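Local coordinates for protein CrRbcX-IIa (Chlamydomonas reinhardtii, PDB 5BS1) that probably acts as a dimeric assembly chaperone for Rubisco, as its RbcX relatives do, at residues Met1-Asp6 with Arg15-Ala20; Gln49-Asp54 with Arg77-Leu82. All blocks are in the same frame, centred on the assembly; numbering follows the deposited sequence.

Interaction 1. Residues Met1-Asp6 with Arg15-Ala20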
HETATM    1  N   MSE A   1       5.991  -0.791   3.052  1.00 29.29           N
HETATM    2  CA  MSE A   1       4.559  -0.972   2.743  1.00 27.08           C
HETATM    3  C   MSE A   1       4.474  -2.169   1.852  1.00 26.31           C
HETATM    4  O   MSE A   1       4.710  -2.093   0.642  1.00 28.65           O
HETATM    5  CB  MSE A   1       4.016   0.323   2.145  1.00 27.92           C
HETATM    6  CG  MSE A   1       2.545   0.248   1.773  1.00 27.47           C
HETATM    7 SE   MSE A   1       2.062   2.054   1.151  1.00 30.41          SE
HETATM    8  CE  MSE A   1       0.125   1.911   1.049  1.00 26.48           C
ATOM      9  N   HIS A   2       4.188  -3.305   2.460  1.00 21.00           N
ATOM     10  CA  HIS A   2       4.015  -4.541   1.739  1.00 19.97           C
ATOM     11  C   HIS A   2       2.585  -5.004   1.963  1.00 17.17           C
ATOM     12  O   HIS A   2       2.248  -5.607   2.987  1.00 15.35           O
ATOM     13  CB  HIS A   2       5.059  -5.586   2.186  1.00 21.72           C
ATOM     14  CG  HIS A   2       4.929  -6.899   1.480  1.00 24.44           C
ATOM     15  ND1 HIS A   2       4.780  -8.104   2.137  1.00 27.19           N
ATOM     16  CD2 HIS A   2       4.920  -7.194   0.160  1.00 25.51           C
ATOM     17  CE1 HIS A   2       4.698  -9.081   1.252  1.00 27.10           C
ATOM     18  NE2 HIS A   2       4.775  -8.556   0.045  1.00 27.51           N
ATOM     19  N   ILE A   3       1.713  -4.698   1.009  1.00 14.86           N
ATOM     20  CA  ILE A   3       0.297  -4.862   1.237  1.00 13.33           C
ATOM     21  C   ILE A   3      -0.117  -6.320   1.490  1.00 13.68           C
ATOM     22  O   ILE A   3      -0.952  -6.575   2.366  1.00 13.81           O
ATOM     23  CB  ILE A   3      -0.538  -4.192   0.120  1.00 12.16           C
ATOM     24  CG1 ILE A   3      -0.223  -2.691   0.055  1.00 12.01           C
ATOM     25  CG2 ILE A   3      -2.027  -4.446   0.343  1.00 12.47           C
ATOM     26  CD1 ILE A   3      -0.860  -2.006  -1.139  1.00 12.01           C
ATOM     27  N   PRO A   4       0.473  -7.308   0.785  1.00 14.42           N
ATOM     28  CA  PRO A   4       0.010  -8.682   1.091  1.00 15.37           C
ATOM     29  C   PRO A   4       0.161  -9.144   2.549  1.00 17.06           C
ATOM     30  O   PRO A   4      -0.549 -10.068   2.923  1.00 18.39           O
ATOM     31  CB  PRO A   4       0.860  -9.551   0.186  1.00 15.46           C
ATOM     32  CG  PRO A   4       1.225  -8.664  -0.964  1.00 15.06           C
ATOM     33  CD  PRO A   4       1.265  -7.249  -0.452  1.00 14.85           C
ATOM     34  N   ALA A   5       1.065  -8.530   3.324  1.00 17.60           N
ATOM     35  CA  ALA A   5       1.284  -8.857   4.728  1.00 18.29           C
ATOM     36  C   ALA A   5       0.431  -8.057   5.706  1.00 17.72           C
ATOM     37  O   ALA A   5       0.491  -8.311   6.914  1.00 19.47           O
ATOM     38  CB  ALA A   5       2.754  -8.653   5.077  1.00 18.69           C
ATOM     39  N   ASP A   6      -0.288  -7.047   5.223  1.00 16.36           N
ATOM     40  CA  ASP A   6      -1.166  -6.228   6.055  1.00 16.68           C
ATOM     41  C   ASP A   6      -2.518  -6.874   6.328  1.00 15.11           C
ATOM     42  O   ASP A   6      -2.902  -7.882   5.703  1.00 16.21           O
ATOM     43  CB  ASP A   6      -1.312  -4.797   5.479  1.00 19.06           C
ATOM     44  CG  ASP A   6      -0.185  -3.855   5.988  1.00 22.35           C
ATOM     45  OD1 ASP A   6       0.923  -4.320   6.328  1.00 26.03           O
ATOM     46  OD2 ASP A   6      -0.420  -2.653   6.098  1.00 26.46           O
ATOM     47  N   ARG A  15      -9.079  -4.907   1.223  0.60  7.77           N
ATOM     48  CA  ARG A  15      -8.961  -4.641   2.646  0.60  7.85           C
ATOM     49  C   ARG A  15      -7.514  -4.510   3.077  0.60  7.47           C
ATOM     50  O   ARG A  15      -7.158  -3.638   3.871  0.60  7.21           O
ATOM     51  CB  ARG A  15      -9.654  -5.721   3.445  0.60  7.81           C
ATOM     52  CG  ARG A  15      -9.517  -5.490   4.928  0.60  7.99           C
ATOM     53  CD  ARG A  15     -10.420  -6.309   5.852  0.60  8.10           C
ATOM     54  NE  ARG A  15     -10.183  -5.693   7.127  0.60  8.04           N
ATOM     55  CZ  ARG A  15     -10.815  -4.618   7.580  0.60  8.40           C
ATOM     56  NH1 ARG A  15     -10.395  -4.051   8.695  0.60  8.07           N
ATOM     57  NH2 ARG A  15     -11.886  -4.132   6.929  0.60  8.41           N
ATOM     58  N   LYS A  16      -6.659  -5.384   2.563  1.00  7.51           N
ATOM     59  CA  LYS A  16      -5.232  -5.275   2.844  1.00  7.71           C
ATOM     60  C   LYS A  16      -4.707  -3.903   2.429  1.00  7.30           C
ATOM     61  O   LYS A  16      -3.987  -3.280   3.199  1.00  7.07           O
ATOM     62  CB  LYS A  16      -4.446  -6.395   2.161  1.00  8.97           C
ATOM     63  CG  LYS A  16      -4.734  -7.758   2.743  1.00 10.36           C
ATOM     64  CD  LYS A  16      -3.791  -8.810   2.173  1.00 12.30           C
ATOM     65  CE  LYS A  16      -4.062 -10.169   2.808  1.00 14.86           C
ATOM     66  NZ  LYS A  16      -3.288 -11.213   2.095  1.00 18.48           N
ATOM     67  N   ALA A  17      -5.087  -3.436   1.250  1.00  6.63           N
ATOM     68  CA  ALA A  17      -4.665  -2.133   0.766  1.00  6.49           C
ATOM     69  C   ALA A  17      -5.194  -1.029   1.673  1.00  6.38           C
ATOM     70  O   ALA A  17      -4.456  -0.105   1.992  1.00  6.45           O
ATOM     71  CB  ALA A  17      -5.100  -1.928  -0.670  1.00  6.59           C
ATOM     72  N   ALA A  18      -6.440  -1.142   2.097  1.00  6.57           N
ATOM     73  CA  ALA A  18      -7.058  -0.115   2.978  1.00  7.03           C
ATOM     74  C   ALA A  18      -6.295  -0.016   4.290  1.00  7.27           C
ATOM     75  O   ALA A  18      -5.979   1.074   4.743  1.00  7.25           O
ATOM     76  CB  ALA A  18      -8.528  -0.433   3.205  1.00  7.01           C
ATOM     77  N   VAL A  19      -5.978  -1.148   4.888  1.00  7.73           N
ATOM     78  CA  VAL A  19      -5.244  -1.148   6.180  1.00  7.93           C
ATOM     79  C   VAL A  19      -3.820  -0.622   6.012  1.00  8.05           C
ATOM     80  O   VAL A  19      -3.318   0.147   6.822  1.00  7.91           O
ATOM     81  CB  VAL A  19      -5.300  -2.536   6.837  1.00  8.44           C
ATOM     82  CG1 VAL A  19      -4.467  -2.555   8.092  1.00  8.86           C
ATOM     83  CG2 VAL A  19      -6.755  -2.866   7.142  1.00  8.38           C
ATOM     84  N   ALA A  20      -3.178  -1.001   4.910  1.00  8.16           N
ATOM     85  CA  ALA A  20      -1.847  -0.488   4.593  1.00  8.28           C
ATOM     86  C   ALA A  20      -1.892   1.029   4.417  1.00  8.37           C
ATOM     87  O   ALA A  20      -1.006   1.752   4.889  1.00  8.35           O
ATOM     88  CB  ALA A  20      -1.327  -1.144   3.338  1.00  8.39           C
TER
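Ile3 brings the apolar part of this contact onto the helix: its CG2 rests against the backbone at the Lys16-Ala17 peptide, 3.3 Å from Ala17 N, and reaches the methyl of Ala17 as well. CG2 gets there because it stands anti to the backbone N of Ile3, while the other branch, CG1, lies beside that N (chi1 -59°) and packs on Ala20 CB at 3.8 Å. The small alanine side chains are consistent with the close approach of the 3-10 turn of residues 3-5 to the helix, with the CA atoms of Ile3 and Ala17 5.7 Å apart. Selenomethionine Met1 adds a looser touch, its extended chain carrying CE to 4.1 Å from Ala20 CB.

The arrangement is an N-terminal segment folded back on the first turns of helix 13-38, the opening helix of the all-helical RbcX chain. It lies at the dimer interface: Ile3 also packs on Ala20 of the second subunit, and Pro4 on Phe27 of that subunit.

Polar contacts come chiefly from Lys16. Its chain, extended beyond CG, runs alongside the turn, with CB 3.5 Å from Ile3 O and CG equally near Asp6 O, and ends in a hydrogen bond from NZ to Pro4 O (3.1 Å). The ammonium meets this carbonyl at a C=O...N angle of 136°, tilted 18° from the carbonyl plane. The Asp6 carboxylate comes up against the helix, with OD2 3.0 Å from Ala20 CA; the nearby Ala20 N is poorly angled for a bond and instead donates to Lys16 O within the helix.

Interaction 2. Residues Gln49-Asp54 with Arg77-Leu82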
ATOM      1  N   GLN A  49       7.092  21.544  23.504  1.00 19.98           N
ATOM      2  CA  GLN A  49       8.403  20.893  23.554  1.00 18.98           C
ATOM      3  C   GLN A  49       8.252  19.435  23.966  1.00 15.83           C
ATOM      4  O   GLN A  49       8.903  18.586  23.415  1.00 15.17           O
ATOM      5  CB  GLN A  49       9.407  21.631  24.447  1.00 21.11           C
ATOM      6  CG  GLN A  49       9.868  22.920  23.799  1.00 24.16           C
ATOM      7  CD  GLN A  49      10.951  23.650  24.580  1.00 26.78           C
ATOM      8  OE1 GLN A  49      11.319  23.312  25.720  1.00 29.58           O
ATOM      9  NE2 GLN A  49      11.506  24.638  23.922  1.00 30.62           N
ATOM     10  N   GLN A  50       7.361  19.143  24.895  1.00 14.69           N
ATOM     11  CA  GLN A  50       7.162  17.779  25.343  1.00 14.74           C
ATOM     12  C   GLN A  50       6.550  16.917  24.226  1.00 13.49           C
ATOM     13  O   GLN A  50       6.952  15.761  24.047  1.00 13.22           O
ATOM     14  CB  GLN A  50       6.285  17.718  26.588  1.00 16.16           C
ATOM     15  CG  GLN A  50       6.275  16.334  27.222  1.00 15.88           C
ATOM     16  CD  GLN A  50       7.664  15.868  27.639  1.00 17.07           C
ATOM     17  OE1 GLN A  50       8.345  16.538  28.415  1.00 18.89           O
ATOM     18  NE2 GLN A  50       8.096  14.739  27.119  1.00 17.03           N
ATOM     19  N   ALA A  51       5.651  17.512  23.441  1.00 12.96           N
ATOM     20  CA  ALA A  51       5.056  16.794  22.308  1.00 11.41           C
ATOM     21  C   ALA A  51       6.140  16.456  21.286  1.00 11.34           C
ATOM     22  O   ALA A  51       6.159  15.359  20.758  1.00 11.53           O
ATOM     23  CB  ALA A  51       3.951  17.633  21.683  1.00 11.64           C
ATOM     24  N   TYR A  52       7.047  17.404  21.031  1.00 10.90           N
ATOM     25  CA  TYR A  52       8.188  17.160  20.144  1.00 10.87           C
ATOM     26  C   TYR A  52       9.028  16.012  20.690  1.00 11.18           C
ATOM     27  O   TYR A  52       9.398  15.102  19.956  1.00 11.20           O
ATOM     28  CB  TYR A  52       9.038  18.423  19.998  1.00 11.47           C
ATOM     29  CG  TYR A  52      10.358  18.203  19.344  1.00 11.76           C
ATOM     30  CD1 TYR A  52      10.466  18.045  17.989  1.00 12.00           C
ATOM     31  CD2 TYR A  52      11.537  18.114  20.115  1.00 12.71           C
ATOM     32  CE1 TYR A  52      11.703  17.816  17.394  1.00 12.44           C
ATOM     33  CE2 TYR A  52      12.771  17.897  19.523  1.00 13.27           C
ATOM     34  CZ  TYR A  52      12.854  17.761  18.169  1.00 13.29           C
ATOM     35  OH  TYR A  52      14.085  17.541  17.549  1.00 14.61           O
ATOM     36  N   LEU A  53       9.373  16.063  21.977  1.00 11.21           N
ATOM     37  CA  LEU A  53      10.233  15.036  22.562  1.00 11.44           C
ATOM     38  C   LEU A  53       9.582  13.662  22.442  1.00 11.53           C
ATOM     39  O   LEU A  53      10.228  12.711  22.052  1.00 11.91           O
ATOM     40  CB  LEU A  53      10.547  15.345  24.016  1.00 11.72           C
ATOM     41  CG  LEU A  53      11.365  16.603  24.335  1.00 12.21           C
ATOM     42  CD1 LEU A  53      11.445  16.843  25.831  1.00 13.05           C
ATOM     43  CD2 LEU A  53      12.762  16.498  23.748  1.00 12.10           C
ATOM     44  N   ASP A  54       8.279  13.607  22.716  1.00 12.00           N
ATOM     45  CA  ASP A  54       7.557  12.327  22.701  1.00 13.17           C
ATOM     46  C   ASP A  54       7.419  11.805  21.269  1.00 12.73           C
ATOM     47  O   ASP A  54       7.576  10.608  21.017  1.00 13.28           O
ATOM     48  CB  ASP A  54       6.171  12.480  23.323  1.00 13.88           C
ATOM     49  CG  ASP A  54       6.202  12.720  24.830  1.00 15.10           C
ATOM     50  OD1 ASP A  54       7.213  12.402  25.480  1.00 17.37           O
ATOM     51  OD2 ASP A  54       5.227  13.259  25.392  1.00 15.98           O
ATOM     52  N   ARG A  77      -1.359   7.035  25.490  1.00 18.06           N
ATOM     53  CA  ARG A  77      -1.014   6.731  26.895  1.00 20.75           C
ATOM     54  C   ARG A  77       0.049   7.652  27.436  1.00 19.60           C
ATOM     55  O   ARG A  77       0.050   7.972  28.618  1.00 21.65           O
ATOM     56  CB  ARG A  77      -0.556   5.293  27.076  1.00 24.12           C
ATOM     57  CG  ARG A  77      -1.722   4.363  27.321  1.00 27.75           C
ATOM     58  CD  ARG A  77      -1.309   2.976  27.715  1.00 30.07           C
ATOM     59  NE  ARG A  77      -1.358   2.152  26.518  1.00 33.58           N
ATOM     60  CZ  ARG A  77      -0.349   1.718  25.775  1.00 33.21           C
ATOM     61  NH1 ARG A  77      -0.650   0.984  24.714  1.00 33.28           N
ATOM     62  NH2 ARG A  77       0.919   1.969  26.070  1.00 36.26           N
ATOM     63  N   LYS A  78       0.954   8.093  26.574  1.00 18.05           N
ATOM     64  CA  LYS A  78       2.060   8.961  26.988  1.00 18.43           C
ATOM     65  C   LYS A  78       1.718  10.431  26.905  1.00 16.36           C
ATOM     66  O   LYS A  78       2.156  11.234  27.726  1.00 17.43           O
ATOM     67  CB  LYS A  78       3.282   8.682  26.098  1.00 20.19           C
ATOM     68  CG  LYS A  78       4.505   9.530  26.401  1.00 25.58           C
ATOM     69  CD  LYS A  78       5.008   9.222  27.807  1.00 29.62           C
ATOM     70  CE  LYS A  78       6.136  10.123  28.265  1.00 33.88           C
ATOM     71  NZ  LYS A  78       7.400   9.790  27.567  1.00 37.08           N
ATOM     72  N   ASN A  79       0.969  10.811  25.879  1.00 14.35           N
ATOM     73  CA  ASN A  79       0.751  12.202  25.566  1.00 12.73           C
ATOM     74  C   ASN A  79      -0.551  12.332  24.804  1.00 13.00           C
ATOM     75  O   ASN A  79      -0.602  12.240  23.579  1.00 11.90           O
ATOM     76  CB  ASN A  79       1.912  12.781  24.741  1.00 13.73           C
ATOM     77  CG  ASN A  79       1.864  14.285  24.650  1.00 13.58           C
ATOM     78  OD1 ASN A  79       0.793  14.892  24.566  1.00 14.10           O
ATOM     79  ND2 ASN A  79       3.036  14.914  24.683  1.00 15.72           N
ATOM     80  N   HIS A  80      -1.620  12.546  25.557  1.00 12.11           N
ATOM     81  CA  HIS A  80      -2.960  12.609  24.983  1.00 11.83           C
ATOM     82  C   HIS A  80      -3.113  13.744  23.978  1.00 11.28           C
ATOM     83  O   HIS A  80      -3.729  13.564  22.922  1.00 10.62           O
ATOM     84  CB  HIS A  80      -3.947  12.756  26.148  1.00 12.98           C
ATOM     85  CG  HIS A  80      -5.379  12.856  25.751  1.00 13.37           C
ATOM     86  ND1 HIS A  80      -6.056  14.048  25.695  1.00 13.87           N
ATOM     87  CD2 HIS A  80      -6.276  11.895  25.424  1.00 13.55           C
ATOM     88  CE1 HIS A  80      -7.302  13.821  25.308  1.00 13.75           C
ATOM     89  NE2 HIS A  80      -7.462  12.525  25.158  1.00 13.85           N
ATOM     90  N   ALA A  81      -2.571  14.920  24.272  1.00 10.15           N
ATOM     91  CA  ALA A  81      -2.701  16.064  23.374  1.00 10.03           C
ATOM     92  C   ALA A  81      -2.038  15.757  22.017  1.00  9.91           C
ATOM     93  O   ALA A  81      -2.550  16.117  20.964  1.00 10.04           O
ATOM     94  CB  ALA A  81      -2.091  17.283  23.980  1.00 10.25           C
ATOM     95  N   LEU A  82      -0.879  15.121  22.091  1.00  9.47           N
ATOM     96  CA  LEU A  82      -0.148  14.755  20.852  1.00  9.52           C
ATOM     97  C   LEU A  82      -0.989  13.743  20.045  1.00  9.57           C
ATOM     98  O   LEU A  82      -1.103  13.883  18.827  1.00  9.37           O
ATOM     99  CB  LEU A  82       1.201  14.191  21.199  1.00  9.57           C
ATOM    100  CG  LEU A  82       2.026  13.534  20.086  1.00  9.36           C
ATOM    101  CD1 LEU A  82       2.311  14.551  18.998  1.00  9.58           C
ATOM    102  CD2 LEU A  82       3.291  12.907  20.658  1.00  8.93           C
TER
HETATM  103  O   HOH W   1       4.122  13.561  27.755  1.00 26.25           O
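Asp54 and Asn79 form the central polar pair, with Asn79 ND2 donating to Asp54 OD2 over 2.8 Å. The bond is nearly straight (162°) and arrives on the anti side of the carboxylate, close to its plane, although the carboxylate and amide planes stand 83° apart. With chi1 at -168°, the Asn79 side chain swings away from its own backbone N and presents ND2 to helix 46-59. The other end of that amide is occupied too: Asn79 OD1 accepts from Leu82 N at 3.0 Å, a capping bond that places Asn79 at the N-cap of helix 80-96, at the junction with helix 69-78.

The remaining carboxylate partners are shared between its oxygens. A bridging water donates to Asp54 OD2 (2.6 Å) and to Lys78 O, satisfying a carbonyl at the end of helix 69-78. Asp54 OD1 accepts from Gln50 NE2, one turn earlier on the same helix, at 3.0 Å from above the carboxylate plane. Lys78, its chain bent at chi2 and chi4, brings NZ to 3.3 Å from Asp54 OD1, a salt bridge whose hydrogen bond is weak.

Beneath this polar cluster, Leu82 CD2 packs on Asp54 CB at 3.9 Å and Ala51 O at 3.8 Å, and Leu82 continues onto Val33 of helix 13-38. An alanine in place of Asp54 would probably leave Asn79 ND2 and Lys78 NZ without their carboxylate mate and the capping amide less restrained.

With both oxygens engaged and a lysine nearby, the buried carboxylate is likely to remain ionised, linking helix 46-59 to the helix junction by charge and directed hydrogen bonds.

Overall arrangement
The two contacts lie on opposite sides of the chain's centre, with their own centres 28 Å apart and their nearest atoms about 17 Å apart; they do not touch. They follow in series along the chain, interaction 1 closing before interaction 2 opens. Helix 13-38 connects them: residues 15-20 near its start receive the N-terminal segment, while Leu37, farther along the helix, packs on Ala51 of interaction 2. Their relation to the dimer differs, since six residues of interaction 1 are within reach of the second subunit, against one of interaction 2, where His80 packs on Ala121 of that subunit.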